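Choline binding protein PCPA (Streptococcus pneumoniae, PDB 4CP6) is a pneumococcal vaccine antigen whose leucine-rich repeat region probably mediates contacts with host molecules and which is probably held to the cell wall by choline-binding repeats. Local coordinates at residues F81-D86 with V92-S97; K27-T30 with G36-Q39. All blocks are in the same frame, centred on the assembly; numbering follows the deposited sequence.

Contact 1 of 2, residues F81-D86 with V92-S97; sequences FSYYPD and VYYPSS
Tyr94 reaches across to the opposing limb of the loop and gives its phenol proton to the backbone of Phe81, with OH 2.6 Å from Phe81 O. The carbonyl oxygen meets the Tyr94 ring at its edge and in its plane, while the hydroxyl sits 21° out of the carbonyl plane. Beside this bond, Tyr83 CB lies 3.9 Å from Tyr94 CD2, and the two tyrosine side chains slant across one another without stacking. Both have CG anti to the backbone N (chi1 170° in Tyr83), which directs each ring toward the other limb of the loop. Farther along, Tyr83 CE1 packs 3.8 Å from Val92 CB, and the ring presents its edge to Val92 O, which lies in its plane. One water joins the same pair, 2.8 Å from Tyr83 OH and accepting from Val92 N at 3.1 Å. The two methyls of Val92 both approach Tyr84 O, at 3.6 Å, and CG2 also meets Asp86 CB. Outside the two segments, Ser115 OG also hydrogen-bonds Tyr94 OH, Asp54 takes the Tyr94 backbone N-H, and Phe49 meets the ring edge-to-face. The two limbs belong to the long loop that leaves strand 69-76 and enters strand 97-100, at the N-terminal end of the repeat array; Pro95 and Ser96 lead into strand 97-100, which pairs in parallel with strand 57-59, and their side chains touch that neighbour.

Contact 2 of 2, residues K27-T30 with G36-Q39; sequences KVLT and GTVQ
Strands 27-30 and 36-39 pair antiparallel with a marked twist, the axes of the two short segments approaching to 4.4 Å at 133°, and a classic beta bulge places Leu29 and Thr30 together opposite Thr37. Lys27 and Gln39 form a hydrogen-bonded pair, Lys27 N to Gln39 O and Gln39 N to Lys27 O, both 3.0 Å. At the bulge Thr37 O accepts a bond from Leu29 N at 2.8 Å and a weak one from Thr30 N, and Thr37 N returns a bond to Thr30 O.

The threonine hydroxyls meet beside the bulge, Thr30 OG1 2.7 Å from Thr37 OG1, and either may donate. Each OG1 is set between its own backbone N and carbonyl carbon (chi1 67° and 64°), which turns the two oxygens toward each other. On this face the side chains of Lys27 and Gln39 run side by side, Lys27 CB 3.7 Å from Gln39 CG. Leu29 crosses the glutamine at about a right angle and brings CD2 to 3.5 Å from Gln39 OE1, while Gln39 NE2 is held by Gly41 O. Val28 and Val38 lie on the opposite face as a non-hydrogen-bonded pair, with CG2 of the former 4.0 Å from CG1 of the latter.

Strand 18-21 flanks the hairpin at Lys27 and Val28, and strand 69-76 runs parallel to 35-40. By accepting from both Leu29 N and, weakly, Thr30 N, Thr37 O carries the pairing across the one-residue shift, and the hydroxyl pair adds a side-chain link at the same point.

How the contacts relate
Contact 2 closes within the N-terminal hairpin before contact 1 opens in the chain, and the two lie on the same side of the molecule's centre. Their centres are about 24 Å apart and their nearest atoms about 8 Å, without touching. Strand 69-76 connects them: it pairs in parallel with strand 35-40 of the hairpin, and the loop holding 81-86 and 92-97 follows it. Contact 1 is made by side chains, one of them bonded to a backbone carbonyl, and a water, contact 2 mainly by backbone pairing; both lie near the N-terminal end of the elongated molecule.

Contact 1 of 2, residues F81-D86 with V92-S97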
loop_
_atom_site.group_PDB
_atom_site.type_symbol
_atom_site.label_atom_id
_atom_site.label_comp_id
_atom_site.label_asym_id
_atom_site.label_seq_id
_atom_site.Cartn_x
_atom_site.Cartn_y
_atom_site.Cartn_z
ATOM N N PHE A 81 -21.518 11.887 -2.554
ATOM C CA PHE A 81 -21.426 11.526 -3.957
ATOM C C PHE A 81 -20.907 10.105 -4.120
ATOM O O PHE A 81 -20.204 9.765 -5.081
ATOM C CB PHE A 81 -20.668 12.577 -4.771
ATOM C CG PHE A 81 -21.395 13.897 -4.711
ATOM C CD1 PHE A 81 -22.637 14.062 -5.344
ATOM C CD2 PHE A 81 -20.882 14.957 -3.988
ATOM C CE1 PHE A 81 -23.331 15.267 -5.260
ATOM C CE2 PHE A 81 -21.592 16.163 -3.887
ATOM C CZ PHE A 81 -22.816 16.310 -4.522
ATOM N N SER A 82 -21.278 9.249 -3.165
ATOM C CA SER A 82 -20.899 7.862 -3.288
ATOM C C SER A 82 -21.850 7.148 -4.244
ATOM O O SER A 82 -23.022 7.555 -4.409
ATOM C CB SER A 82 -20.904 7.163 -1.935
ATOM O OG SER A 82 -22.215 7.198 -1.413
ATOM N N TYR A 83 -21.359 6.096 -4.848
ATOM C CA TYR A 83 -22.146 5.280 -5.746
ATOM C C TYR A 83 -22.239 3.938 -5.094
ATOM O O TYR A 83 -21.213 3.307 -4.787
ATOM C CB TYR A 83 -21.524 5.173 -7.156
ATOM C CG TYR A 83 -22.231 4.120 -7.980
ATOM C CD1 TYR A 83 -23.411 4.421 -8.664
ATOM C CD2 TYR A 83 -21.862 2.775 -7.889
ATOM C CE1 TYR A 83 -24.122 3.433 -9.349
ATOM C CE2 TYR A 83 -22.615 1.768 -8.501
ATOM C CZ TYR A 83 -23.739 2.104 -9.239
ATOM O OH TYR A 83 -24.458 1.110 -9.877
ATOM N N TYR A 84 -23.483 3.493 -4.919
ATOM C CA TYR A 84 -23.808 2.170 -4.412
ATOM C C TYR A 84 -24.885 1.540 -5.256
ATOM O O TYR A 84 -25.870 2.189 -5.610
ATOM C CB TYR A 84 -24.303 2.215 -2.965
ATOM C CG TYR A 84 -23.238 2.623 -1.989
ATOM C CD1 TYR A 84 -22.316 1.696 -1.507
ATOM C CD2 TYR A 84 -23.219 3.902 -1.450
ATOM C CE1 TYR A 84 -21.339 2.065 -0.584
ATOM C CE2 TYR A 84 -22.269 4.275 -0.510
ATOM C CZ TYR A 84 -21.318 3.362 -0.091
ATOM O OH TYR A 84 -20.377 3.757 0.821
ATOM N N PRO A 85 -24.762 0.242 -5.505
ATOM C CA PRO A 85 -25.845 -0.474 -6.182
ATOM C C PRO A 85 -27.042 -0.601 -5.243
ATOM O O PRO A 85 -26.914 -0.472 -4.014
ATOM C CB PRO A 85 -25.246 -1.835 -6.483
ATOM C CG PRO A 85 -24.199 -2.040 -5.409
ATOM C CD PRO A 85 -23.677 -0.667 -5.078
ATOM N N ASP A 86 -28.218 -0.844 -5.830
ATOM C CA ASP A 86 -29.441 -1.005 -5.069
ATOM C C ASP A 86 -29.752 -2.488 -4.959
ATOM O O ASP A 86 -29.450 -3.256 -5.884
ATOM C CB ASP A 86 -30.583 -0.302 -5.812
ATOM C CG ASP A 86 -31.806 -0.155 -4.950
ATOM O OD1 ASP A 86 -31.829 0.780 -4.113
ATOM O OD2 ASP A 86 -32.714 -0.998 -5.072
ATOM N N VAL A 92 -28.780 2.792 -10.844
ATOM C CA VAL A 92 -28.617 3.882 -9.894
ATOM C C VAL A 92 -27.886 4.942 -10.725
ATOM O O VAL A 92 -26.784 4.684 -11.248
ATOM C CB VAL A 92 -27.849 3.436 -8.618
ATOM C CG1 VAL A 92 -27.561 4.622 -7.708
ATOM C CG2 VAL A 92 -28.653 2.376 -7.851
ATOM N N TYR A 93 -28.545 6.089 -10.943
ATOM C CA TYR A 93 -28.036 7.122 -11.839
ATOM C C TYR A 93 -26.828 7.829 -11.268
ATOM O O TYR A 93 -26.749 8.036 -10.060
ATOM C CB TYR A 93 -29.137 8.137 -12.151
ATOM C CG TYR A 93 -30.403 7.460 -12.622
ATOM C CD1 TYR A 93 -30.400 6.648 -13.752
ATOM C CD2 TYR A 93 -31.604 7.635 -11.940
ATOM C CE1 TYR A 93 -31.566 6.024 -14.196
ATOM C CE2 TYR A 93 -32.770 7.003 -12.367
ATOM C CZ TYR A 93 -32.748 6.220 -13.505
ATOM O OH TYR A 93 -33.916 5.609 -13.911
ATOM N N TYR A 94 -25.880 8.202 -12.125
ATOM C CA TYR A 94 -24.682 8.855 -11.609
ATOM C C TYR A 94 -24.034 9.641 -12.741
ATOM O O TYR A 94 -23.999 9.165 -13.865
ATOM C CB TYR A 94 -23.695 7.792 -11.030
ATOM C CG TYR A 94 -22.680 8.412 -10.103
ATOM C CD1 TYR A 94 -21.500 8.961 -10.600
ATOM C CD2 TYR A 94 -22.919 8.499 -8.728
ATOM C CE1 TYR A 94 -20.612 9.637 -9.762
ATOM C CE2 TYR A 94 -22.007 9.122 -7.872
ATOM C CZ TYR A 94 -20.841 9.671 -8.396
ATOM O OH TYR A 94 -19.923 10.292 -7.582
ATOM N N PRO A 95 -23.509 10.847 -12.454
ATOM C CA PRO A 95 -22.892 11.654 -13.511
ATOM C C PRO A 95 -21.616 11.067 -14.103
ATOM O O PRO A 95 -20.946 10.244 -13.486
ATOM C CB PRO A 95 -22.602 12.998 -12.830
ATOM C CG PRO A 95 -22.736 12.786 -11.398
ATOM C CD PRO A 95 -23.567 11.564 -11.172
ATOM N N SER A 96 -21.248 11.542 -15.304
ATOM C CA SER A 96 -20.017 11.069 -15.959
ATOM C C SER A 96 -18.776 11.831 -15.458
ATOM O O SER A 96 -17.643 11.360 -15.619
ATOM C CB SER A 96 -20.151 11.288 -17.454
ATOM O OG SER A 96 -20.475 12.645 -17.702
ATOM N N SER A 97 -18.982 13.025 -14.921
ATOM C CA SER A 97 -17.911 13.870 -14.381
ATOM C C SER A 97 -18.524 14.767 -13.341
ATOM O O SER A 97 -19.735 15.029 -13.395
ATOM C CB SER A 97 -17.250 14.708 -15.478
ATOM O OG SER A 97 -18.115 15.743 -15.922
HETATM O O HOH W 1 -26.323 1.179 -11.941
#

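Contact 2 of 2, residues K27-T30 with G36-Q39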
loop_
_atom_site.group_PDB
_atom_site.type_symbol
_atom_site.label_atom_id
_atom_site.label_comp_id
_atom_site.label_asym_id
_atom_site.label_seq_id
_atom_site.Cartn_x
_atom_site.Cartn_y
_atom_site.Cartn_z
ATOM N N LYS A 27 -26.370 20.139 5.244
ATOM C CA LYS A 27 -26.433 20.211 6.692
ATOM C C LYS A 27 -25.616 21.395 7.172
ATOM O O LYS A 27 -24.483 21.554 6.750
ATOM C CB LYS A 27 -25.950 18.876 7.304
ATOM C CG LYS A 27 -26.012 18.813 8.816
ATOM C CD LYS A 27 -25.660 17.431 9.308
ATOM C CE LYS A 27 -25.638 17.383 10.811
ATOM N NZ LYS A 27 -25.626 15.980 11.306
ATOM N N VAL A 28 -26.214 22.274 7.998
ATOM C CA VAL A 28 -25.587 23.484 8.499
ATOM C C VAL A 28 -24.426 23.137 9.410
ATOM O O VAL A 28 -24.585 22.377 10.380
ATOM C CB VAL A 28 -26.623 24.406 9.207
ATOM C CG1 VAL A 28 -25.948 25.663 9.748
ATOM C CG2 VAL A 28 -27.772 24.773 8.250
ATOM N N LEU A 29 -23.272 23.699 9.068
ATOM C CA LEU A 29 -22.036 23.527 9.832
ATOM C C LEU A 29 -21.817 24.691 10.783
ATOM O O LEU A 29 -21.427 24.482 11.940
ATOM C CB LEU A 29 -20.837 23.352 8.888
ATOM C CG LEU A 29 -20.855 22.175 7.940
ATOM C CD1 LEU A 29 -19.672 22.262 7.014
ATOM C CD2 LEU A 29 -20.832 20.838 8.691
ATOM N N THR A 30 -22.021 25.916 10.284
ATOM C CA THR A 30 -21.910 27.150 11.076
ATOM C C THR A 30 -22.994 28.134 10.621
ATOM O O THR A 30 -23.475 28.072 9.474
ATOM C CB THR A 30 -20.556 27.858 10.884
ATOM O OG1 THR A 30 -20.474 28.331 9.539
ATOM C CG2 THR A 30 -19.336 26.974 11.243
ATOM N N GLY A 36 -23.719 31.721 6.802
ATOM C CA GLY A 36 -23.413 30.397 7.327
ATOM C C GLY A 36 -22.718 29.506 6.327
ATOM O O GLY A 36 -22.398 29.935 5.215
ATOM N N THR A 37 -22.406 28.286 6.762
ATOM C CA THR A 37 -21.762 27.300 5.900
ATOM C C THR A 37 -22.498 26.010 6.012
ATOM O O THR A 37 -23.052 25.709 7.086
ATOM C CB THR A 37 -20.273 27.100 6.255
ATOM O OG1 THR A 37 -20.151 26.550 7.571
ATOM C CG2 THR A 37 -19.489 28.380 6.154
ATOM N N VAL A 38 -22.511 25.241 4.911
ATOM C CA VAL A 38 -23.114 23.916 4.892
ATOM C C VAL A 38 -22.188 22.876 4.262
ATOM O O VAL A 38 -21.318 23.214 3.455
ATOM C CB VAL A 38 -24.473 23.870 4.104
ATOM C CG1 VAL A 38 -25.594 24.591 4.842
ATOM C CG2 VAL A 38 -24.341 24.385 2.669
ATOM N N GLN A 39 -22.415 21.608 4.607
ATOM C CA GLN A 39 -21.881 20.481 3.869
ATOM C C GLN A 39 -22.991 20.055 2.902
ATOM O O GLN A 39 -24.196 20.163 3.222
ATOM C CB GLN A 39 -21.491 19.291 4.764
ATOM C CG GLN A 39 -22.668 18.693 5.545
ATOM C CD GLN A 39 -22.209 17.590 6.462
ATOM O OE1 GLN A 39 -21.188 17.704 7.142
ATOM N NE2 GLN A 39 -22.983 16.519 6.517
#